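Local coordinates for protein shikimate dehydrogenase (NADP(+)) (Thermus thermophilus, PDB 2D5C) that catalyses the reversible NADPH-dependent reduction of 3-dehydroshikimate to shikimate, a step on the chorismate route to the aromatic amino acids, at residues Glu141-Trp145 against Leu161-Leu166. Residues are numbered along the deposited sequence; the frame is centred on the assembly and turned at random.
Sequences EVWVW and LRAVPL
Three backbone hydrogen bonds link V142 and V144 to R162 and V164 across parallel strands, illustrating how an edge strand joins a sheet. V144 uses both polar backbone atoms: its N donates to R162 O (2.9 Å), and its O accepts from V164 N (3.0 Å) with an N-H...O angle of 165°. R162 N reaches V142 O at 3.3 Å, a longer bond in the carbonyl plane. R162 O also receives a CA-H contact from W143. W143 and W145, the alternate residues, bond instead to A119, V121 and G123, in strand 119-122 and just after it, so strand 142-145 is bonded along both edges. The two strands and helix 149-159 between them form a beta-alpha-beta crossover of the Rossmann-type NADP-binding domain, the helix packing on V144 and A163, and strand 162-163 ending the sheet within the chain. W145 meets V164 O with its ring edge, in plane, at CD1 (3.2 Å), and L166 CD1 sits over its six-membered ring. R162, with CG anti to the backbone N (chi1 178°), brings CD to 3.7 Å from W143 NE1; V164 CG1 covers one indole face toward the rim, and W143 NE1 bonds weakly to E141 OE1 (3.3 Å).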
ATOM      1  N   GLU A 141       4.903  29.568  13.299  1.00 21.86           N
ATOM      2  CA  GLU A 141       4.001  29.923  14.381  1.00 21.49           C
ATOM      3  C   GLU A 141       2.622  29.884  13.713  1.00 20.04           C
ATOM      4  O   GLU A 141       2.386  30.617  12.760  1.00 21.19           O
ATOM      5  CB  GLU A 141       4.284  31.342  14.856  1.00 29.58           C
ATOM      6  CG  GLU A 141       3.317  31.854  15.915  1.00 27.16           C
ATOM      7  CD  GLU A 141       3.673  33.246  16.419  1.00 39.04           C
ATOM      8  OE1 GLU A 141       3.013  33.723  17.368  1.00 41.04           O
ATOM      9  OE2 GLU A 141       4.605  33.870  15.862  1.00 38.68           O
ATOM     10  N   VAL A 142       1.725  29.043  14.216  1.00 20.04           N
ATOM     11  CA  VAL A 142       0.400  28.902  13.614  1.00 19.86           C
ATOM     12  C   VAL A 142      -0.738  29.357  14.531  1.00 22.04           C
ATOM     13  O   VAL A 142      -0.735  29.060  15.730  1.00 21.61           O
ATOM     14  CB  VAL A 142       0.145  27.419  13.210  1.00 21.22           C
ATOM     15  CG1 VAL A 142      -1.140  27.290  12.402  1.00 20.40           C
ATOM     16  CG2 VAL A 142       1.320  26.894  12.403  1.00 24.27           C
ATOM     17  N   TRP A 143      -1.690  30.089  13.954  1.00 19.92           N
ATOM     18  CA  TRP A 143      -2.873  30.543  14.679  1.00 20.81           C
ATOM     19  C   TRP A 143      -4.043  29.886  13.965  1.00 19.81           C
ATOM     20  O   TRP A 143      -3.971  29.623  12.759  1.00 17.49           O
ATOM     21  CB  TRP A 143      -3.059  32.051  14.597  1.00 20.60           C
ATOM     22  CG  TRP A 143      -1.975  32.851  15.212  1.00 21.50           C
ATOM     23  CD1 TRP A 143      -1.011  32.417  16.078  1.00 23.49           C
ATOM     24  CD2 TRP A 143      -1.748  34.247  15.023  1.00 22.14           C
ATOM     25  NE1 TRP A 143      -0.192  33.466  16.438  1.00 29.24           N
ATOM     26  CE2 TRP A 143      -0.626  34.601  15.803  1.00 25.50           C
ATOM     27  CE3 TRP A 143      -2.388  35.236  14.267  1.00 20.58           C
ATOM     28  CZ2 TRP A 143      -0.128  35.907  15.849  1.00 31.00           C
ATOM     29  CZ3 TRP A 143      -1.893  36.537  14.313  1.00 29.79           C
ATOM     30  CH2 TRP A 143      -0.772  36.858  15.100  1.00 28.85           C
ATOM     31  N   VAL A 144      -5.119  29.615  14.701  1.00 18.79           N
ATOM     32  CA  VAL A 144      -6.289  28.993  14.102  1.00 19.24           C
ATOM     33  C   VAL A 144      -7.581  29.659  14.578  1.00 18.08           C
ATOM     34  O   VAL A 144      -7.676  30.144  15.701  1.00 20.01           O
ATOM     35  CB  VAL A 144      -6.371  27.475  14.456  1.00 22.35           C
ATOM     36  CG1 VAL A 144      -5.130  26.744  13.939  1.00 23.68           C
ATOM     37  CG2 VAL A 144      -6.468  27.306  15.976  1.00 26.24           C
ATOM     38  N   TRP A 145      -8.563  29.678  13.699  1.00 20.10           N
ATOM     39  CA  TRP A 145      -9.868  30.252  14.014  1.00 20.56           C
ATOM     40  C   TRP A 145     -10.914  29.360  13.357  1.00 21.50           C
ATOM     41  O   TRP A 145     -10.643  28.714  12.343  1.00 22.03           O
ATOM     42  CB  TRP A 145      -9.975  31.672  13.457  1.00 23.61           C
ATOM     43  CG  TRP A 145     -11.338  32.258  13.590  1.00 22.45           C
ATOM     44  CD1 TRP A 145     -11.839  32.949  14.663  1.00 23.41           C
ATOM     45  CD2 TRP A 145     -12.401  32.167  12.635  1.00 22.72           C
ATOM     46  NE1 TRP A 145     -13.153  33.290  14.427  1.00 22.19           N
ATOM     47  CE2 TRP A 145     -13.521  32.821  13.192  1.00 22.82           C
ATOM     48  CE3 TRP A 145     -12.517  31.592  11.360  1.00 25.18           C
ATOM     49  CZ2 TRP A 145     -14.743  32.918  12.518  1.00 26.95           C
ATOM     50  CZ3 TRP A 145     -13.732  31.686  10.689  1.00 32.25           C
ATOM     51  CH2 TRP A 145     -14.832  32.347  11.273  1.00 29.65           C
ATOM     52  N   LEU A 161      -0.812  24.957  19.264  1.00 24.90           N
ATOM     53  CA  LEU A 161      -0.856  26.203  18.499  1.00 21.37           C
ATOM     54  C   LEU A 161      -1.603  27.272  19.302  1.00 27.22           C
ATOM     55  O   LEU A 161      -1.719  27.166  20.521  1.00 29.67           O
ATOM     56  CB  LEU A 161      -1.577  25.970  17.167  1.00 20.27           C
ATOM     57  CG  LEU A 161      -1.161  24.673  16.463  1.00 23.09           C
ATOM     58  CD1 LEU A 161      -1.986  24.460  15.197  1.00 24.22           C
ATOM     59  CD2 LEU A 161       0.320  24.742  16.153  1.00 27.84           C
ATOM     60  N   ARG A 162      -2.117  28.294  18.616  1.00 26.08           N
ATOM     61  CA  ARG A 162      -2.849  29.368  19.287  1.00 22.90           C
ATOM     62  C   ARG A 162      -4.200  29.630  18.622  1.00 26.64           C
ATOM     63  O   ARG A 162      -4.268  29.873  17.416  1.00 25.21           O
ATOM     64  CB  ARG A 162      -2.019  30.656  19.257  1.00 22.26           C
ATOM     65  CG  ARG A 162      -2.710  31.852  19.900  1.00 30.61           C
ATOM     66  CD  ARG A 162      -1.895  33.128  19.758  1.00 36.77           C
ATOM     67  NE  ARG A 162      -2.552  34.245  20.429  1.00 40.15           N
ATOM     68  CZ  ARG A 162      -2.136  35.507  20.382  1.00 47.59           C
ATOM     69  NH1 ARG A 162      -1.050  35.834  19.693  1.00 46.81           N
ATOM     70  NH2 ARG A 162      -2.819  36.445  21.024  1.00 50.82           N
ATOM     71  N   ALA A 163      -5.278  29.559  19.401  1.00 23.75           N
ATOM     72  CA  ALA A 163      -6.601  29.833  18.868  1.00 20.11           C
ATOM     73  C   ALA A 163      -6.805  31.334  19.029  1.00 25.71           C
ATOM     74  O   ALA A 163      -6.565  31.879  20.106  1.00 29.29           O
ATOM     75  CB  ALA A 163      -7.660  29.064  19.650  1.00 26.23           C
ATOM     76  N   VAL A 164      -7.242  32.003  17.969  1.00 24.43           N
ATOM     77  CA  VAL A 164      -7.417  33.450  18.041  1.00 23.37           C
ATOM     78  C   VAL A 164      -8.758  33.939  17.534  1.00 23.24           C
ATOM     79  O   VAL A 164      -9.469  33.225  16.823  1.00 25.63           O
ATOM     80  CB  VAL A 164      -6.320  34.186  17.218  1.00 23.68           C
ATOM     81  CG1 VAL A 164      -4.947  33.775  17.696  1.00 25.01           C
ATOM     82  CG2 VAL A 164      -6.469  33.877  15.733  1.00 18.02           C
ATOM     83  N   PRO A 165      -9.154  35.152  17.958  1.00 24.29           N
ATOM     84  CA  PRO A 165     -10.422  35.706  17.495  1.00 25.35           C
ATOM     85  C   PRO A 165     -10.099  36.153  16.074  1.00 27.00           C
ATOM     86  O   PRO A 165      -8.933  36.416  15.762  1.00 26.02           O
ATOM     87  CB  PRO A 165     -10.675  36.855  18.464  1.00 28.65           C
ATOM     88  CG  PRO A 165      -9.303  37.277  18.872  1.00 27.30           C
ATOM     89  CD  PRO A 165      -8.591  35.960  19.052  1.00 24.51           C
ATOM     90  N   LEU A 166     -11.112  36.249  15.222  1.00 26.96           N
ATOM     91  CA  LEU A 166     -10.912  36.596  13.822  1.00 23.59           C
ATOM     92  C   LEU A 166     -10.149  37.880  13.485  1.00 26.28           C
ATOM     93  O   LEU A 166      -9.459  37.932  12.461  1.00 29.46           O
ATOM     94  CB  LEU A 166     -12.258  36.609  13.101  1.00 27.79           C
ATOM     95  CG  LEU A 166     -12.204  36.668  11.575  1.00 20.27           C
ATOM     96  CD1 LEU A 166     -11.523  35.420  11.027  1.00 29.87           C
ATOM     97  CD2 LEU A 166     -13.622  36.766  11.026  1.00 25.71           C
TER